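Local coordinates for DNA polymerase III, gamma subunit-related protein (Thermotoga maritima, PDB 2GNO) that probably binds DNA and resembles the clamp-loader subunits of DNA polymerase III, with an AAA+-like fold, at residues 50-55 / 83-88. Numbering follows the deposited sequence.
Sequences SDVLEI and RKYVIV
V52 meets both Y85 and I87 on one side of a parallel strand pair, one methyl for each neighbour. V52 CG1, held anti to the backbone N (chi1 -176°), lies 3.7 Å from I87 CD1, whereas V52 CG2 packs against Y85 CB at 4.0 Å. Y85 CG lies anti to its own carbonyl carbon (chi1 -61°), and the ring leads off from strand 52-55, its OH hydrogen-bonded to the carboxylate of E43. On the opposite face, I55 CG2 makes a looser contact with V88 CG1.

Between the two sets of side chains, four backbone hydrogen bonds join the strands. Y85 N donates to D51 O (2.9 Å) and L53 N to Y85 O; farther along, I87 N reaches L53 O at 2.7 Å, and I55 N reaches I87 O. Y85 thus bonds to D51 and L53, and I87 to L53 and I55, in each case two residues apart on the partner segment, as in a parallel pair. V52 CA also approaches Y85 O at 3.2 Å, a CA-H...O contact.

The approach to strand 52-55 is fixed by D51, whose carboxylate accepts S50 OG from above its plane and the backbone N-H groups of E79, L80 and Y81. K84, bent at chi3, lays CE 3.4 Å from S50 O and gives NZ to the carbonyls of F73 and Y76.

The pair forms a beta-alpha-beta crossover through helix 64-74, which covers L53, I55 and V86, while helix 30-43 packs over E54, Y85 and I87. Strand 52-55 is the outermost strand on this side of the parallel sheet, and strand 84-88 continues it inward to strand 113-119.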
ATOM      1  N   SER A  50     -12.595  19.537  -8.531  1.00 30.53           N
ATOM      2  CA  SER A  50     -13.435  19.541  -9.715  1.00 30.27           C
ATOM      3  C   SER A  50     -12.708  18.980 -10.947  1.00 28.71           C
ATOM      4  O   SER A  50     -13.366  18.559 -11.892  1.00 29.23           O
ATOM      5  CB  SER A  50     -13.814  20.981 -10.032  1.00 30.27           C
ATOM      6  OG  SER A  50     -12.640  21.738 -10.228  1.00 34.29           O
ATOM      7  N   ASP A  51     -11.365  19.014 -10.938  1.00 26.08           N
ATOM      8  CA  ASP A  51     -10.512  18.531 -12.053  1.00 24.20           C
ATOM      9  C   ASP A  51      -9.877  17.123 -11.934  1.00 23.70           C
ATOM     10  O   ASP A  51      -9.489  16.565 -12.949  1.00 23.47           O
ATOM     11  CB  ASP A  51      -9.409  19.557 -12.317  1.00 22.72           C
ATOM     12  CG  ASP A  51      -9.950  20.904 -12.792  1.00 25.55           C
ATOM     13  OD1 ASP A  51     -11.171  21.058 -12.869  1.00 29.47           O
ATOM     14  OD2 ASP A  51      -9.157  21.817 -13.104  1.00 25.89           O
ATOM     15  N   VAL A  52      -9.752  16.583 -10.727  1.00 23.55           N
ATOM     16  CA  VAL A  52      -9.193  15.246 -10.482  1.00 25.72           C
ATOM     17  C   VAL A  52     -10.032  14.459  -9.466  1.00 28.56           C
ATOM     18  O   VAL A  52     -10.267  14.933  -8.345  1.00 29.96           O
ATOM     19  CB  VAL A  52      -7.740  15.287  -9.913  1.00 24.42           C
ATOM     20  CG1 VAL A  52      -7.163  13.868  -9.765  1.00 26.61           C
ATOM     21  CG2 VAL A  52      -6.838  16.152 -10.763  1.00 21.64           C
ATOM     22  N   LEU A  53     -10.429  13.241  -9.837  1.00 29.12           N
ATOM     23  CA  LEU A  53     -11.222  12.367  -8.971  1.00 26.90           C
ATOM     24  C   LEU A  53     -10.405  11.125  -8.644  1.00 27.78           C
ATOM     25  O   LEU A  53      -9.872  10.485  -9.541  1.00 25.07           O
ATOM     26  CB  LEU A  53     -12.516  11.931  -9.663  1.00 27.53           C
ATOM     27  CG  LEU A  53     -13.356  10.851  -8.946  1.00 27.76           C
ATOM     28  CD1 LEU A  53     -13.858  11.340  -7.611  1.00 27.37           C
ATOM     29  CD2 LEU A  53     -14.487  10.401  -9.824  1.00 26.19           C
ATOM     30  N   GLU A  54     -10.347  10.779  -7.365  1.00 25.51           N
ATOM     31  CA  GLU A  54      -9.639   9.603  -6.901  1.00 27.03           C
ATOM     32  C   GLU A  54     -10.658   8.566  -6.456  1.00 26.92           C
ATOM     33  O   GLU A  54     -11.550   8.876  -5.667  1.00 27.94           O
ATOM     34  CB  GLU A  54      -8.719   9.976  -5.754  1.00 25.99           C
ATOM     35  CG  GLU A  54      -7.735   8.902  -5.324  1.00 33.12           C
ATOM     36  CD  GLU A  54      -6.845   9.359  -4.169  1.00 33.82           C
ATOM     37  OE1 GLU A  54      -6.994  10.503  -3.709  1.00 43.43           O
ATOM     38  OE2 GLU A  54      -5.996   8.571  -3.717  1.00 46.52           O
ATOM     39  N   ILE A  55     -10.542   7.354  -6.989  1.00 25.33           N
ATOM     40  CA  ILE A  55     -11.410   6.235  -6.635  1.00 26.78           C
ATOM     41  C   ILE A  55     -10.537   5.241  -5.896  1.00 26.06           C
ATOM     42  O   ILE A  55      -9.568   4.733  -6.457  1.00 25.19           O
ATOM     43  CB  ILE A  55     -12.085   5.606  -7.864  1.00 26.08           C
ATOM     44  CG1 ILE A  55     -13.114   6.579  -8.471  1.00 22.48           C
ATOM     45  CG2 ILE A  55     -12.786   4.301  -7.516  1.00 25.26           C
ATOM     46  CD1 ILE A  55     -14.391   6.846  -7.614  1.00 25.82           C
ATOM     47  N   ARG A  83      -6.985  19.319 -19.019  1.00 29.44           N
ATOM     48  CA  ARG A  83      -7.619  18.013 -18.950  1.00 29.25           C
ATOM     49  C   ARG A  83      -8.185  17.671 -17.560  1.00 29.16           C
ATOM     50  O   ARG A  83      -7.765  18.219 -16.543  1.00 28.17           O
ATOM     51  CB  ARG A  83      -6.620  16.932 -19.377  1.00 29.22           C
ATOM     52  CG  ARG A  83      -6.240  17.042 -20.845  1.00 31.28           C
ATOM     53  CD  ARG A  83      -5.200  16.031 -21.298  1.00 37.52           C
ATOM     54  NE  ARG A  83      -5.004  16.116 -22.748  1.00 39.42           N
ATOM     55  CZ  ARG A  83      -4.239  17.015 -23.379  1.00 39.66           C
ATOM     56  NH1 ARG A  83      -3.549  17.948 -22.726  1.00 33.78           N
ATOM     57  NH2 ARG A  83      -4.174  16.980 -24.713  1.00 43.73           N
ATOM     58  N   LYS A  84      -9.165  16.772 -17.545  1.00 30.27           N
ATOM     59  CA  LYS A  84      -9.798  16.254 -16.323  1.00 28.53           C
ATOM     60  C   LYS A  84      -9.172  14.864 -16.099  1.00 26.80           C
ATOM     61  O   LYS A  84      -8.991  14.108 -17.050  1.00 27.64           O
ATOM     62  CB  LYS A  84     -11.306  16.194 -16.494  1.00 30.98           C
ATOM     63  CG  LYS A  84     -12.007  15.468 -15.408  1.00 35.69           C
ATOM     64  CD  LYS A  84     -13.510  15.686 -15.418  1.00 33.79           C
ATOM     65  CE  LYS A  84     -13.894  17.008 -14.837  1.00 28.28           C
ATOM     66  NZ  LYS A  84     -15.354  17.096 -14.584  1.00 30.34           N
ATOM     67  N   TYR A  85      -8.883  14.523 -14.850  1.00 23.09           N
ATOM     68  CA  TYR A  85      -8.217  13.271 -14.516  1.00 24.90           C
ATOM     69  C   TYR A  85      -8.997  12.397 -13.552  1.00 25.33           C
ATOM     70  O   TYR A  85      -9.607  12.906 -12.645  1.00 26.49           O
ATOM     71  CB  TYR A  85      -6.867  13.574 -13.864  1.00 20.02           C
ATOM     72  CG  TYR A  85      -5.922  14.337 -14.760  1.00 24.65           C
ATOM     73  CD1 TYR A  85      -6.056  15.716 -14.930  1.00 23.75           C
ATOM     74  CD2 TYR A  85      -4.860  13.701 -15.387  1.00 22.67           C
ATOM     75  CE1 TYR A  85      -5.217  16.418 -15.756  1.00 22.51           C
ATOM     76  CE2 TYR A  85      -4.011  14.399 -16.240  1.00 21.70           C
ATOM     77  CZ  TYR A  85      -4.205  15.765 -16.417  1.00 21.46           C
ATOM     78  OH  TYR A  85      -3.379  16.521 -17.197  1.00 21.56           O
ATOM     79  N   VAL A  86      -8.995  11.086 -13.784  1.00 22.31           N
ATOM     80  CA  VAL A  86      -9.630  10.141 -12.880  1.00 22.96           C
ATOM     81  C   VAL A  86      -8.557   9.137 -12.483  1.00 23.02           C
ATOM     82  O   VAL A  86      -7.948   8.537 -13.350  1.00 28.10           O
ATOM     83  CB  VAL A  86     -10.827   9.383 -13.509  1.00 23.96           C
ATOM     84  CG1 VAL A  86     -11.338   8.299 -12.559  1.00 27.64           C
ATOM     85  CG2 VAL A  86     -11.932  10.334 -13.859  1.00 28.90           C
ATOM     86  N   ILE A  87      -8.341   8.954 -11.175  1.00 20.54           N
ATOM     87  CA  ILE A  87      -7.360   8.014 -10.661  1.00 21.82           C
ATOM     88  C   ILE A  87      -8.095   6.849 -10.002  1.00 23.03           C
ATOM     89  O   ILE A  87      -8.923   7.066  -9.127  1.00 21.90           O
ATOM     90  CB  ILE A  87      -6.420   8.690  -9.681  1.00 23.71           C
ATOM     91  CG1 ILE A  87      -5.695   9.855 -10.379  1.00 27.68           C
ATOM     92  CG2 ILE A  87      -5.409   7.691  -9.148  1.00 25.95           C
ATOM     93  CD1 ILE A  87      -5.130  10.843  -9.441  1.00 34.19           C
ATOM     94  N   VAL A  88      -7.830   5.628 -10.458  1.00 22.89           N
ATOM     95  CA  VAL A  88      -8.480   4.430  -9.881  1.00 21.75           C
ATOM     96  C   VAL A  88      -7.338   3.582  -9.349  1.00 22.63           C
ATOM     97  O   VAL A  88      -6.600   2.992 -10.127  1.00 25.73           O
ATOM     98  CB  VAL A  88      -9.260   3.637 -10.914  1.00 18.78           C
ATOM     99  CG1 VAL A  88      -9.992   2.443 -10.244  1.00 30.35           C
ATOM    100  CG2 VAL A  88     -10.238   4.556 -11.652  1.00 22.60           C
TER